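Local coordinates for packaging protein UL32 (Human herpesvirus 8 type M, PDB 6XF9) that probably helps bring newly made capsids to nuclear replication compartments, and so supports cleavage and packaging of the viral DNA, as a zinc-binding subunit of a pentameric ring, at residues D[223-228]-D[303-308]; D[211-216]-D[382-387]; D[153-158]-D[421-426]; D[81-86]-D[405-410]. One frame throughout, in Å; residues are numbered along the deposited sequence.

Contact 1 of 4, residues D[223-228]-D[303-308]; sequences SLLPAL and AAHPEA
Ser223 and His305 meet because both side chains leave their backbones on the side remote from N: OG of Ser223 lies anti to its own N (chi1 153°), and the His305 ring is swung the same way (chi1 -165°). Ser223 OG thereby comes to 3.4 Å from CD2 of His305, while CD1 of Leu225 approaches that same carbon at 3.5 Å, both obliquely to the ring. The serine oxygen also accepts from Leu225 N at 3.0 Å, a capping bond at the start of helix 225-235. Across the contact Leu224 N donates to Ala304 O at 2.7 Å, and CB of Leu224 rests on CB of Ala304 at 3.9 Å. The imidazole is held at both nitrogens. ND1 accepts from Glu307 N, 3.2 Å away and in the ring plane, within a type I turn from His305 to Ala308; NE2 is hydrogen-bonded to Asp348 OD2. The end of helix 297-304, which carries the zinc ligand Cys299, is thus joined to the start of another helix. With ND1 accepting, NE2 is expected to carry the proton toward Asp348, whose negative charge would probably polarise the ring.

Contact 2 of 4, residues D[211-216]-D[382-387]; sequences ATFCGA and EDVLFR
Phe213 and Arg387, whose CA atoms lie 5.6 Å apart, meet where two helices finish: Phe213 is the last residue of helix 207-213, and Arg387 the first beyond helix 382-386. The Phe213 ring lies across the second helix with its face on backbone: CA of Val384 stands 3.9 Å from the ring centroid and only 13° off the normal, a CH-pi contact. Thr212 CG2 covers the opposite face, so the ring is sandwiched, and Arg387 O reaches its edge in plane, 3.5 Å from CD1 of Phe213. CG2 of Val384 adds an apolar touch to CD2 of Phe213 at 4.1 Å. The Arg387 side chain runs extended from CG to NE beside the Phe213 carbonyl, its CD 3.2 Å from Phe213 O. Its NE makes a long salt bridge, 3.7 Å, to OD1 of Asp383, one helical turn back, and the carboxylate lies at the edge of the guanidinium plane. The other carboxylate oxygen, OD2 of Asp383, packs at 3.6 Å against SG of Cys214. Beyond this pairing, Phe213 reaches Leu397 of helix 391-402 and Phe81 of helix 71-83, while Val384 packs on Phe80 and Phe81 of that latter helix.

Contact 3 of 4, residues D[153-158]-D[421-426]; sequences FLKSEF and LVFLFK
Phe158 and Leu424 carry the packing of two nearly parallel helices, 145-164 and 416-430, in this largely helical subunit; the axes of the two segments approach to 9.0 Å at a crossing angle of 20°. From CB outward, Phe158 begins 4.0 Å from Phe423 O. With CG anti to its carbonyl carbon (chi1 -80°), the ring is laid over Leu424: CG and CD1 of Phe158 meet the leucine's CD1 methyl, CD2 and CE2 lie against Leu424 O at 3.7 and 4.1 Å, and CE1 and CZ look onto Leu424 CG. That methine carbon sits 3.8 Å from the ring centroid and 6° off the normal, a CH-pi contact close to the centre of the face. Ile441 of helix 435-451 touches both Phe158 and Leu424, bringing a third helix to the pair. A turn earlier, the aliphatic part of Lys155 passes the Phe423 ring obliquely. The Lys155 ammonium group is held by helix 416-430, with a salt bridge from NZ to Glu416 OE2 and a hydrogen bond to Gln419 OE1, so a buried lysine is provided with polar partners. Leu424 CD1, besides touching the phenyl ring, reaches back across the interface to Leu154, where it lies 3.8 Å from O and 4.2 Å from CB.

Contact 4 of 4, residues D[81-86]-D[405-410]; sequences FCLYAP and QLLDAN
The Tyr84 ring and the Asn410 carboxamide are stacked with their planes 25° apart, ND2 of Asn410 lying over one face of the ring, 3.6 Å above its plane and offset toward the rim; OD1 is 3.6 Å from CE2 of Tyr84. The arrangement is an amide-pi stack, joining the chain around Leu83 and Tyr84, in the C-terminal part of helix 71-83 and just beyond, to the loop before helix 416-430. At its edge, the amide donates from ND2 to Leu83 O at 2.7 Å, nearly in its own plane (13° out) but tilted from that of the accepting carbonyl. CG of Asn410 lies anti to the backbone N (chi1 170°), which extends the amide past Leu83. ND2 also bonds to Val379 O, and OD1 accepts from Leu412 N and Phe413 N, so the group is gripped at both ends and its rotation fixed. The phenol oxygen bonds to Thr411 N, so the Tyr84 hydroxyl is tied to the loop just after Asn410. The loop runs on to Cys415, a zinc ligand, whose side chain lies about 9 Å from that of Ala409. On the apolar side the Leu83 branches spread over the loop: CD1 meets CB of Asn410 at 3.9 Å, whereas CD2 lies 4.0 Å from CD2 of Leu407.

Contacts 1, 2 and 4 form a continuous packed region, while contact 3 stands apart. Phe386 links the first two, its CZ 3.4 Å from Ala304 O. Phe81 joins contacts 2 and 4, with its CE1 4.1 Å from CZ of Phe213, and CG of Pro86 meets CB of Ala303 at 3.4 Å between contacts 4 and 1. Contact 3 lies on the opposite side of the chain's centre from contacts 1 and 2; its nearest atoms are about 9 Å from contact 4, with which its segments alternate along the chain. Different zinc ions lie about 11 Å from the side chains of Ala303 (the Cys296, Cys299, His366, Cys373 site) and Ala409 (the Cys191, Cys192, Cys415, His452 site); Lys155 has a zinc ion about 12 Å away. Contact 2 is remote from the metal sites.

Contact 1 of 4, residues D[223-228]-D[303-308]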
loop_
_atom_site.group_PDB
_atom_site.type_symbol
_atom_site.label_atom_id
_atom_site.label_comp_id
_atom_site.label_asym_id
_atom_site.label_seq_id
_atom_site.Cartn_x
_atom_site.Cartn_y
_atom_site.Cartn_z
ATOM N N SER D 223 32.564 -16.665 44.153
ATOM C CA SER D 223 32.003 -15.641 43.286
ATOM C C SER D 223 33.004 -15.253 42.220
ATOM O O SER D 223 34.188 -15.059 42.503
ATOM C CB SER D 223 31.622 -14.410 44.100
ATOM O OG SER D 223 31.676 -13.243 43.300
ATOM N N LEU D 224 32.524 -15.123 40.985
ATOM C CA LEU D 224 33.381 -14.692 39.889
ATOM C C LEU D 224 33.444 -13.181 39.754
ATOM O O LEU D 224 34.136 -12.684 38.856
ATOM C CB LEU D 224 32.922 -15.311 38.565
ATOM C CG LEU D 224 32.789 -16.838 38.570
ATOM C CD1 LEU D 224 32.457 -17.380 37.201
ATOM C CD2 LEU D 224 34.071 -17.458 39.076
ATOM N N LEU D 225 32.728 -12.440 40.601
ATOM C CA LEU D 225 32.760 -10.981 40.515
ATOM C C LEU D 225 34.156 -10.372 40.499
ATOM O O LEU D 225 34.397 -9.481 39.660
ATOM C CB LEU D 225 31.963 -10.375 41.672
ATOM C CG LEU D 225 30.519 -10.129 41.312
ATOM C CD1 LEU D 225 29.814 -9.434 42.462
ATOM C CD2 LEU D 225 30.536 -9.280 40.070
ATOM N N PRO D 226 35.115 -10.794 41.341
ATOM C CA PRO D 226 36.445 -10.169 41.264
ATOM C C PRO D 226 37.075 -10.309 39.889
ATOM O O PRO D 226 37.666 -9.342 39.382
ATOM C CB PRO D 226 37.232 -10.906 42.355
ATOM C CG PRO D 226 36.184 -11.364 43.314
ATOM C CD PRO D 226 35.053 -11.770 42.449
ATOM N N ALA D 227 36.970 -11.492 39.271
ATOM C CA ALA D 227 37.542 -11.686 37.941
ATOM C C ALA D 227 36.920 -10.724 36.943
ATOM O O ALA D 227 37.617 -10.150 36.097
ATOM C CB ALA D 227 37.333 -13.126 37.486
ATOM N N LEU D 228 35.595 -10.580 36.996
ATOM C CA LEU D 228 34.904 -9.588 36.177
ATOM C C LEU D 228 35.433 -8.187 36.457
ATOM O O LEU D 228 35.887 -7.487 35.544
ATOM C CB LEU D 228 33.394 -9.678 36.440
ATOM C CG LEU D 228 32.450 -8.564 35.984
ATOM C CD1 LEU D 228 32.314 -8.542 34.481
ATOM C CD2 LEU D 228 31.085 -8.750 36.642
ATOM N N ALA D 303 25.454 -14.431 36.040
ATOM C CA ALA D 303 26.327 -15.566 35.781
ATOM C C ALA D 303 27.547 -15.620 36.688
ATOM O O ALA D 303 28.185 -16.674 36.789
ATOM C CB ALA D 303 26.819 -15.533 34.332
ATOM N N ALA D 304 27.881 -14.525 37.359
ATOM C CA ALA D 304 29.135 -14.429 38.080
ATOM C C ALA D 304 28.978 -14.566 39.587
ATOM O O ALA D 304 29.987 -14.743 40.279
ATOM C CB ALA D 304 29.799 -13.083 37.774
ATOM N N HIS D 305 27.752 -14.539 40.109
ATOM C CA HIS D 305 27.578 -14.472 41.536
ATOM C C HIS D 305 26.360 -15.256 41.998
ATOM O O HIS D 305 25.280 -15.142 41.395
ATOM C CB HIS D 305 27.441 -13.025 41.990
ATOM C CG HIS D 305 27.608 -12.843 43.464
ATOM N ND1 HIS D 305 26.701 -13.324 44.385
ATOM C CD2 HIS D 305 28.574 -12.217 44.176
ATOM C CE1 HIS D 305 27.104 -13.003 45.602
ATOM N NE2 HIS D 305 28.233 -12.326 45.502
ATOM N N PRO D 306 26.487 -15.989 43.113
ATOM C CA PRO D 306 25.460 -16.990 43.457
ATOM C C PRO D 306 24.129 -16.419 43.884
ATOM O O PRO D 306 23.132 -17.141 43.817
ATOM C CB PRO D 306 26.107 -17.777 44.607
ATOM C CG PRO D 306 27.588 -17.574 44.420
ATOM C CD PRO D 306 27.714 -16.165 43.913
ATOM N N GLU D 307 24.068 -15.200 44.406
ATOM C CA GLU D 307 22.791 -14.670 44.871
ATOM C C GLU D 307 22.242 -13.542 44.007
ATOM O O GLU D 307 21.243 -12.924 44.387
ATOM C CB GLU D 307 22.904 -14.257 46.337
ATOM C CG GLU D 307 24.253 -13.708 46.667
ATOM C CD GLU D 307 24.505 -13.540 48.161
ATOM O OE1 GLU D 307 23.529 -13.482 48.940
ATOM O OE2 GLU D 307 25.700 -13.478 48.549
ATOM N N ALA D 308 22.833 -13.287 42.828
ATOM C CA ALA D 308 22.292 -12.232 41.969
ATOM C C ALA D 308 20.912 -12.600 41.433
ATOM O O ALA D 308 19.993 -11.766 41.545
ATOM C CB ALA D 308 23.275 -11.912 40.834
#

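Contact 2 of 4, residues D[211-216]-D[382-387]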
loop_
_atom_site.group_PDB
_atom_site.type_symbol
_atom_site.label_atom_id
_atom_site.label_comp_id
_atom_site.label_asym_id
_atom_site.label_seq_id
_atom_site.Cartn_x
_atom_site.Cartn_y
_atom_site.Cartn_z
ATOM N N ALA D 211 18.107 -32.756 42.613
ATOM C CA ALA D 211 18.765 -33.642 43.563
ATOM C C ALA D 211 20.237 -33.297 43.709
ATOM O O ALA D 211 20.765 -33.277 44.826
ATOM C CB ALA D 211 18.602 -35.089 43.107
ATOM N N THR D 212 20.900 -32.955 42.607
ATOM C CA THR D 212 22.339 -32.752 42.657
ATOM C C THR D 212 22.736 -31.406 43.242
ATOM O O THR D 212 23.805 -31.297 43.846
ATOM C CB THR D 212 22.932 -32.886 41.264
ATOM O OG1 THR D 212 22.552 -34.154 40.733
ATOM C CG2 THR D 212 24.433 -32.819 41.322
ATOM N N PHE D 213 21.925 -30.367 43.082
ATOM C CA PHE D 213 22.398 -29.024 43.387
ATOM C C PHE D 213 21.611 -28.315 44.462
ATOM O O PHE D 213 22.133 -27.364 45.053
ATOM C CB PHE D 213 22.388 -28.151 42.125
ATOM C CG PHE D 213 23.264 -28.676 41.021
ATOM C CD1 PHE D 213 24.636 -28.486 41.057
ATOM C CD2 PHE D 213 22.715 -29.341 39.945
ATOM C CE1 PHE D 213 25.446 -28.962 40.040
ATOM C CE2 PHE D 213 23.517 -29.813 38.922
ATOM C CZ PHE D 213 24.882 -29.627 38.970
ATOM N N CYS D 214 20.382 -28.725 44.716
ATOM C CA CYS D 214 19.493 -27.977 45.580
ATOM C C CYS D 214 19.543 -28.513 47.010
ATOM O O CYS D 214 19.852 -29.685 47.256
ATOM C CB CYS D 214 18.076 -28.017 45.008
ATOM S SG CYS D 214 17.976 -27.149 43.353
ATOM N N GLY D 215 19.195 -27.632 47.954
ATOM C CA GLY D 215 19.199 -27.912 49.381
ATOM C C GLY D 215 20.127 -26.939 50.087
ATOM O O GLY D 215 21.248 -26.695 49.610
ATOM N N ALA D 216 19.685 -26.386 51.228
ATOM C CA ALA D 216 20.501 -25.398 51.936
ATOM C C ALA D 216 21.811 -25.993 52.410
ATOM O O ALA D 216 22.806 -25.268 52.569
ATOM C CB ALA D 216 19.737 -24.829 53.135
ATOM N N GLU D 382 20.951 -20.397 39.428
ATOM C CA GLU D 382 22.077 -20.170 40.337
ATOM C C GLU D 382 22.477 -21.434 41.083
ATOM O O GLU D 382 23.615 -21.528 41.558
ATOM C CB GLU D 382 21.761 -19.059 41.342
ATOM C CG GLU D 382 20.570 -19.290 42.264
ATOM C CD GLU D 382 19.234 -19.099 41.592
ATOM O OE1 GLU D 382 18.235 -18.889 42.324
ATOM O OE2 GLU D 382 19.174 -19.138 40.335
ATOM N N ASP D 383 21.549 -22.382 41.235
ATOM C CA ASP D 383 21.867 -23.648 41.882
ATOM C C ASP D 383 22.817 -24.477 41.025
ATOM O O ASP D 383 23.855 -24.928 41.511
ATOM C CB ASP D 383 20.581 -24.412 42.158
ATOM C CG ASP D 383 19.610 -23.611 42.997
ATOM O OD1 ASP D 383 20.055 -22.954 43.964
ATOM O OD2 ASP D 383 18.400 -23.618 42.688
ATOM N N VAL D 384 22.474 -24.711 39.753
ATOM C CA VAL D 384 23.373 -25.444 38.860
ATOM C C VAL D 384 24.736 -24.786 38.838
ATOM O O VAL D 384 25.776 -25.445 38.939
ATOM C CB VAL D 384 22.793 -25.534 37.436
ATOM C CG1 VAL D 384 23.795 -26.172 36.524
ATOM C CG2 VAL D 384 21.515 -26.333 37.429
ATOM N N LEU D 385 24.756 -23.469 38.696
ATOM C CA LEU D 385 26.017 -22.811 38.415
ATOM C C LEU D 385 26.921 -22.791 39.637
ATOM O O LEU D 385 28.148 -22.878 39.502
ATOM C CB LEU D 385 25.768 -21.393 37.916
ATOM C CG LEU D 385 25.147 -21.239 36.530
ATOM C CD1 LEU D 385 25.344 -19.782 36.080
ATOM C CD2 LEU D 385 25.725 -22.239 35.512
ATOM N N PHE D 386 26.346 -22.637 40.835
ATOM C CA PHE D 386 27.155 -22.238 41.977
ATOM C C PHE D 386 27.080 -23.130 43.201
ATOM O O PHE D 386 27.923 -22.976 44.086
ATOM C CB PHE D 386 26.828 -20.788 42.384
ATOM C CG PHE D 386 27.581 -19.784 41.562
ATOM C CD1 PHE D 386 28.949 -19.636 41.718
ATOM C CD2 PHE D 386 26.946 -19.063 40.575
ATOM C CE1 PHE D 386 29.663 -18.757 40.938
ATOM C CE2 PHE D 386 27.647 -18.173 39.795
ATOM C CZ PHE D 386 29.007 -18.020 39.978
ATOM N N ARG D 387 26.144 -24.058 43.283
ATOM C CA ARG D 387 26.112 -24.978 44.406
ATOM C C ARG D 387 26.946 -26.217 44.127
ATOM O O ARG D 387 26.952 -26.752 43.008
ATOM C CB ARG D 387 24.679 -25.355 44.745
ATOM C CG ARG D 387 23.959 -24.157 45.289
ATOM C CD ARG D 387 22.865 -24.520 46.231
ATOM N NE ARG D 387 22.365 -23.303 46.859
ATOM C CZ ARG D 387 22.942 -22.727 47.908
ATOM N NH1 ARG D 387 24.037 -23.267 48.432
ATOM N NH2 ARG D 387 22.424 -21.623 48.438
#

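Contact 3 of 4, residues D[153-158]-D[421-426]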
loop_
_atom_site.group_PDB
_atom_site.type_symbol
_atom_site.label_atom_id
_atom_site.label_comp_id
_atom_site.label_asym_id
_atom_site.label_seq_id
_atom_site.Cartn_x
_atom_site.Cartn_y
_atom_site.Cartn_z
ATOM N N PHE D 153 20.575 -18.781 10.623
ATOM C CA PHE D 153 20.905 -17.817 9.579
ATOM C C PHE D 153 20.619 -16.390 10.046
ATOM O O PHE D 153 21.506 -15.529 10.049
ATOM C CB PHE D 153 20.104 -18.162 8.320
ATOM C CG PHE D 153 20.364 -17.246 7.158
ATOM C CD1 PHE D 153 21.503 -17.409 6.370
ATOM C CD2 PHE D 153 19.464 -16.227 6.843
ATOM C CE1 PHE D 153 21.751 -16.570 5.303
ATOM C CE2 PHE D 153 19.694 -15.394 5.781
ATOM C CZ PHE D 153 20.840 -15.562 5.002
ATOM N N LEU D 154 19.370 -16.132 10.460
ATOM C CA LEU D 154 18.980 -14.807 10.944
ATOM C C LEU D 154 19.849 -14.351 12.113
ATOM O O LEU D 154 20.235 -13.178 12.197
ATOM C CB LEU D 154 17.508 -14.824 11.353
ATOM C CG LEU D 154 16.510 -14.991 10.210
ATOM C CD1 LEU D 154 15.113 -15.048 10.716
ATOM C CD2 LEU D 154 16.644 -13.799 9.309
ATOM N N LYS D 155 20.140 -15.246 13.055
ATOM C CA LYS D 155 20.967 -14.845 14.185
ATOM C C LYS D 155 22.340 -14.415 13.716
ATOM O O LYS D 155 22.792 -13.315 14.043
ATOM C CB LYS D 155 21.045 -15.977 15.207
ATOM C CG LYS D 155 19.883 -15.962 16.179
ATOM C CD LYS D 155 19.966 -17.051 17.187
ATOM C CE LYS D 155 19.311 -18.296 16.664
ATOM N NZ LYS D 155 19.442 -19.407 17.651
ATOM N N SER D 156 23.001 -15.246 12.905
ATOM C CA SER D 156 24.334 -14.906 12.406
ATOM C C SER D 156 24.342 -13.547 11.713
ATOM O O SER D 156 25.220 -12.710 11.964
ATOM C CB SER D 156 24.807 -15.976 11.414
ATOM O OG SER D 156 24.930 -17.251 12.006
ATOM N N GLU D 157 23.359 -13.304 10.835
ATOM C CA GLU D 157 23.337 -12.057 10.071
ATOM C C GLU D 157 23.272 -10.855 10.999
ATOM O O GLU D 157 24.088 -9.928 10.890
ATOM C CB GLU D 157 22.160 -12.044 9.095
ATOM C CG GLU D 157 22.305 -13.093 8.020
ATOM C CD GLU D 157 23.497 -12.807 7.108
ATOM O OE1 GLU D 157 23.460 -11.764 6.398
ATOM O OE2 GLU D 157 24.467 -13.616 7.119
ATOM N N PHE D 158 22.325 -10.856 11.941
ATOM C CA PHE D 158 22.204 -9.671 12.782
ATOM C C PHE D 158 23.320 -9.562 13.810
ATOM O O PHE D 158 23.596 -8.464 14.284
ATOM C CB PHE D 158 20.854 -9.630 13.460
ATOM C CG PHE D 158 19.774 -9.132 12.575
ATOM C CD1 PHE D 158 19.329 -9.901 11.518
ATOM C CD2 PHE D 158 19.218 -7.867 12.782
ATOM C CE1 PHE D 158 18.308 -9.434 10.680
ATOM C CE2 PHE D 158 18.206 -7.389 11.959
ATOM C CZ PHE D 158 17.748 -8.176 10.904
ATOM N N LEU D 421 14.415 -13.448 17.935
ATOM C CA LEU D 421 13.906 -12.083 17.954
ATOM C C LEU D 421 14.694 -11.206 18.913
ATOM O O LEU D 421 14.931 -10.029 18.630
ATOM C CB LEU D 421 12.424 -12.070 18.317
ATOM C CG LEU D 421 11.557 -12.621 17.198
ATOM C CD1 LEU D 421 10.166 -12.793 17.703
ATOM C CD2 LEU D 421 11.593 -11.669 16.027
ATOM N N VAL D 422 15.162 -11.758 20.022
ATOM C CA VAL D 422 15.950 -10.943 20.937
ATOM C C VAL D 422 17.241 -10.489 20.266
ATOM O O VAL D 422 17.663 -9.334 20.419
ATOM C CB VAL D 422 16.214 -11.727 22.233
ATOM C CG1 VAL D 422 17.266 -11.036 23.074
ATOM C CG2 VAL D 422 14.909 -11.896 22.996
ATOM N N PHE D 423 17.879 -11.376 19.490
ATOM C CA PHE D 423 19.112 -11.000 18.793
ATOM C C PHE D 423 18.859 -10.051 17.635
ATOM O O PHE D 423 19.720 -9.224 17.313
ATOM C CB PHE D 423 19.836 -12.245 18.305
ATOM C CG PHE D 423 20.700 -12.838 19.345
ATOM C CD1 PHE D 423 21.881 -12.223 19.689
ATOM C CD2 PHE D 423 20.297 -13.946 20.046
ATOM C CE1 PHE D 423 22.673 -12.728 20.685
ATOM C CE2 PHE D 423 21.091 -14.454 21.055
ATOM C CZ PHE D 423 22.281 -13.842 21.369
ATOM N N LEU D 424 17.731 -10.204 16.951
ATOM C CA LEU D 424 17.355 -9.233 15.934
ATOM C C LEU D 424 17.196 -7.838 16.543
ATOM O O LEU D 424 17.779 -6.865 16.049
ATOM C CB LEU D 424 16.078 -9.714 15.239
ATOM C CG LEU D 424 16.347 -10.580 13.987
ATOM C CD1 LEU D 424 17.384 -11.673 14.191
ATOM C CD2 LEU D 424 15.064 -11.210 13.488
ATOM N N PHE D 425 16.490 -7.739 17.677
ATOM C CA PHE D 425 16.273 -6.446 18.330
ATOM C C PHE D 425 17.584 -5.824 18.805
ATOM O O PHE D 425 17.873 -4.661 18.509
ATOM C CB PHE D 425 15.302 -6.621 19.495
ATOM C CG PHE D 425 15.069 -5.366 20.289
ATOM C CD1 PHE D 425 14.125 -4.438 19.890
ATOM C CD2 PHE D 425 15.768 -5.134 21.456
ATOM C CE1 PHE D 425 13.898 -3.292 20.630
ATOM C CE2 PHE D 425 15.547 -3.999 22.207
ATOM C CZ PHE D 425 14.609 -3.072 21.790
ATOM N N LYS D 426 18.408 -6.576 19.534
ATOM C CA LYS D 426 19.712 -6.031 19.904
ATOM C C LYS D 426 20.487 -5.583 18.668
ATOM O O LYS D 426 21.359 -4.707 18.755
ATOM C CB LYS D 426 20.510 -7.059 20.711
ATOM C CG LYS D 426 19.882 -7.396 22.051
ATOM C CD LYS D 426 19.474 -6.137 22.816
ATOM C CE LYS D 426 20.621 -5.625 23.642
ATOM N NZ LYS D 426 20.399 -4.248 24.134
#

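Contact 4 of 4, residues D[81-86]-D[405-410]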
loop_
_atom_site.group_PDB
_atom_site.type_symbol
_atom_site.label_atom_id
_atom_site.label_comp_id
_atom_site.label_asym_id
_atom_site.label_seq_id
_atom_site.Cartn_x
_atom_site.Cartn_y
_atom_site.Cartn_z
ATOM N N PHE D 81 25.792 -26.813 32.018
ATOM C CA PHE D 81 25.920 -25.538 32.710
ATOM C C PHE D 81 25.614 -24.380 31.781
ATOM O O PHE D 81 24.909 -23.437 32.157
ATOM C CB PHE D 81 27.333 -25.399 33.286
ATOM C CG PHE D 81 27.472 -25.930 34.687
ATOM C CD1 PHE D 81 27.119 -27.235 34.989
ATOM C CD2 PHE D 81 28.019 -25.137 35.687
ATOM C CE1 PHE D 81 27.245 -27.726 36.272
ATOM C CE2 PHE D 81 28.155 -25.634 36.976
ATOM C CZ PHE D 81 27.767 -26.934 37.259
ATOM N N CYS D 82 26.130 -24.438 30.557
ATOM C CA CYS D 82 25.877 -23.370 29.598
ATOM C C CYS D 82 24.387 -23.235 29.319
ATOM O O CYS D 82 23.851 -22.126 29.281
ATOM C CB CYS D 82 26.636 -23.666 28.310
ATOM S SG CYS D 82 28.422 -23.522 28.467
ATOM N N LEU D 83 23.705 -24.366 29.146
ATOM C CA LEU D 83 22.269 -24.388 28.916
ATOM C C LEU D 83 21.511 -23.644 30.007
ATOM O O LEU D 83 20.438 -23.083 29.754
ATOM C CB LEU D 83 21.818 -25.844 28.837
ATOM C CG LEU D 83 20.388 -26.144 28.446
ATOM C CD1 LEU D 83 20.129 -25.474 27.122
ATOM C CD2 LEU D 83 20.181 -27.654 28.353
ATOM N N TYR D 84 22.050 -23.627 31.226
ATOM C CA TYR D 84 21.423 -22.976 32.369
ATOM C C TYR D 84 22.191 -21.735 32.798
ATOM O O TYR D 84 22.107 -21.305 33.945
ATOM C CB TYR D 84 21.272 -23.965 33.523
ATOM C CG TYR D 84 20.179 -24.944 33.248
ATOM C CD1 TYR D 84 20.415 -26.068 32.507
ATOM C CD2 TYR D 84 18.890 -24.709 33.673
ATOM C CE1 TYR D 84 19.383 -26.959 32.221
ATOM C CE2 TYR D 84 17.869 -25.585 33.391
ATOM C CZ TYR D 84 18.127 -26.695 32.663
ATOM O OH TYR D 84 17.119 -27.571 32.374
ATOM N N ALA D 85 22.923 -21.137 31.875
ATOM C CA ALA D 85 23.686 -19.935 32.142
ATOM C C ALA D 85 23.230 -18.798 31.226
ATOM O O ALA D 85 22.826 -19.039 30.083
ATOM C CB ALA D 85 25.187 -20.183 31.940
ATOM N N PRO D 86 23.268 -17.553 31.702
ATOM C CA PRO D 86 22.907 -16.425 30.844
ATOM C C PRO D 86 23.941 -16.207 29.765
ATOM O O PRO D 86 25.021 -16.788 29.761
ATOM C CB PRO D 86 22.865 -15.234 31.799
ATOM C CG PRO D 86 23.744 -15.647 32.949
ATOM C CD PRO D 86 23.572 -17.128 33.084
ATOM N N GLN D 405 20.205 -37.050 27.576
ATOM C CA GLN D 405 18.818 -36.895 28.012
ATOM C C GLN D 405 18.520 -35.513 28.592
ATOM O O GLN D 405 17.356 -35.074 28.558
ATOM C CB GLN D 405 18.442 -37.953 29.046
ATOM C CG GLN D 405 18.446 -39.364 28.539
ATOM C CD GLN D 405 17.596 -39.523 27.321
ATOM O OE1 GLN D 405 16.545 -38.885 27.194
ATOM N NE2 GLN D 405 18.040 -40.374 26.395
ATOM N N LEU D 406 19.518 -34.825 29.150
ATOM C CA LEU D 406 19.241 -33.565 29.823
ATOM C C LEU D 406 19.519 -32.352 28.947
ATOM O O LEU D 406 19.396 -31.217 29.430
ATOM C CB LEU D 406 20.063 -33.435 31.109
ATOM C CG LEU D 406 19.640 -34.133 32.395
ATOM C CD1 LEU D 406 20.866 -34.227 33.274
ATOM C CD2 LEU D 406 18.563 -33.394 33.109
ATOM N N LEU D 407 19.897 -32.555 27.682
ATOM C CA LEU D 407 20.324 -31.448 26.840
ATOM C C LEU D 407 19.342 -31.165 25.718
ATOM O O LEU D 407 19.660 -30.396 24.809
ATOM C CB LEU D 407 21.712 -31.716 26.260
ATOM C CG LEU D 407 22.798 -31.864 27.326
ATOM C CD1 LEU D 407 24.168 -32.034 26.713
ATOM C CD2 LEU D 407 22.779 -30.698 28.307
ATOM N N ASP D 408 18.158 -31.753 25.808
ATOM C CA ASP D 408 17.089 -31.494 24.859
ATOM C C ASP D 408 16.555 -30.053 24.955
ATOM O O ASP D 408 16.233 -29.435 23.939
ATOM C CB ASP D 408 15.943 -32.489 25.058
ATOM C CG ASP D 408 16.379 -33.927 24.854
ATOM O OD1 ASP D 408 17.569 -34.152 24.550
ATOM O OD2 ASP D 408 15.530 -34.832 24.996
ATOM N N ALA D 409 16.465 -29.528 26.180
ATOM C CA ALA D 409 15.880 -28.214 26.424
ATOM C C ALA D 409 16.132 -27.777 27.859
ATOM O O ALA D 409 16.108 -28.586 28.785
ATOM C CB ALA D 409 14.372 -28.200 26.164
ATOM N N ASN D 410 16.324 -26.471 28.025
ATOM C CA ASN D 410 16.392 -25.849 29.335
ATOM C C ASN D 410 14.978 -25.826 29.881
ATOM O O ASN D 410 14.079 -25.292 29.228
ATOM C CB ASN D 410 16.996 -24.445 29.185
ATOM C CG ASN D 410 16.893 -23.585 30.445
ATOM O OD1 ASN D 410 15.878 -23.588 31.133
ATOM N ND2 ASN D 410 17.949 -22.819 30.734
#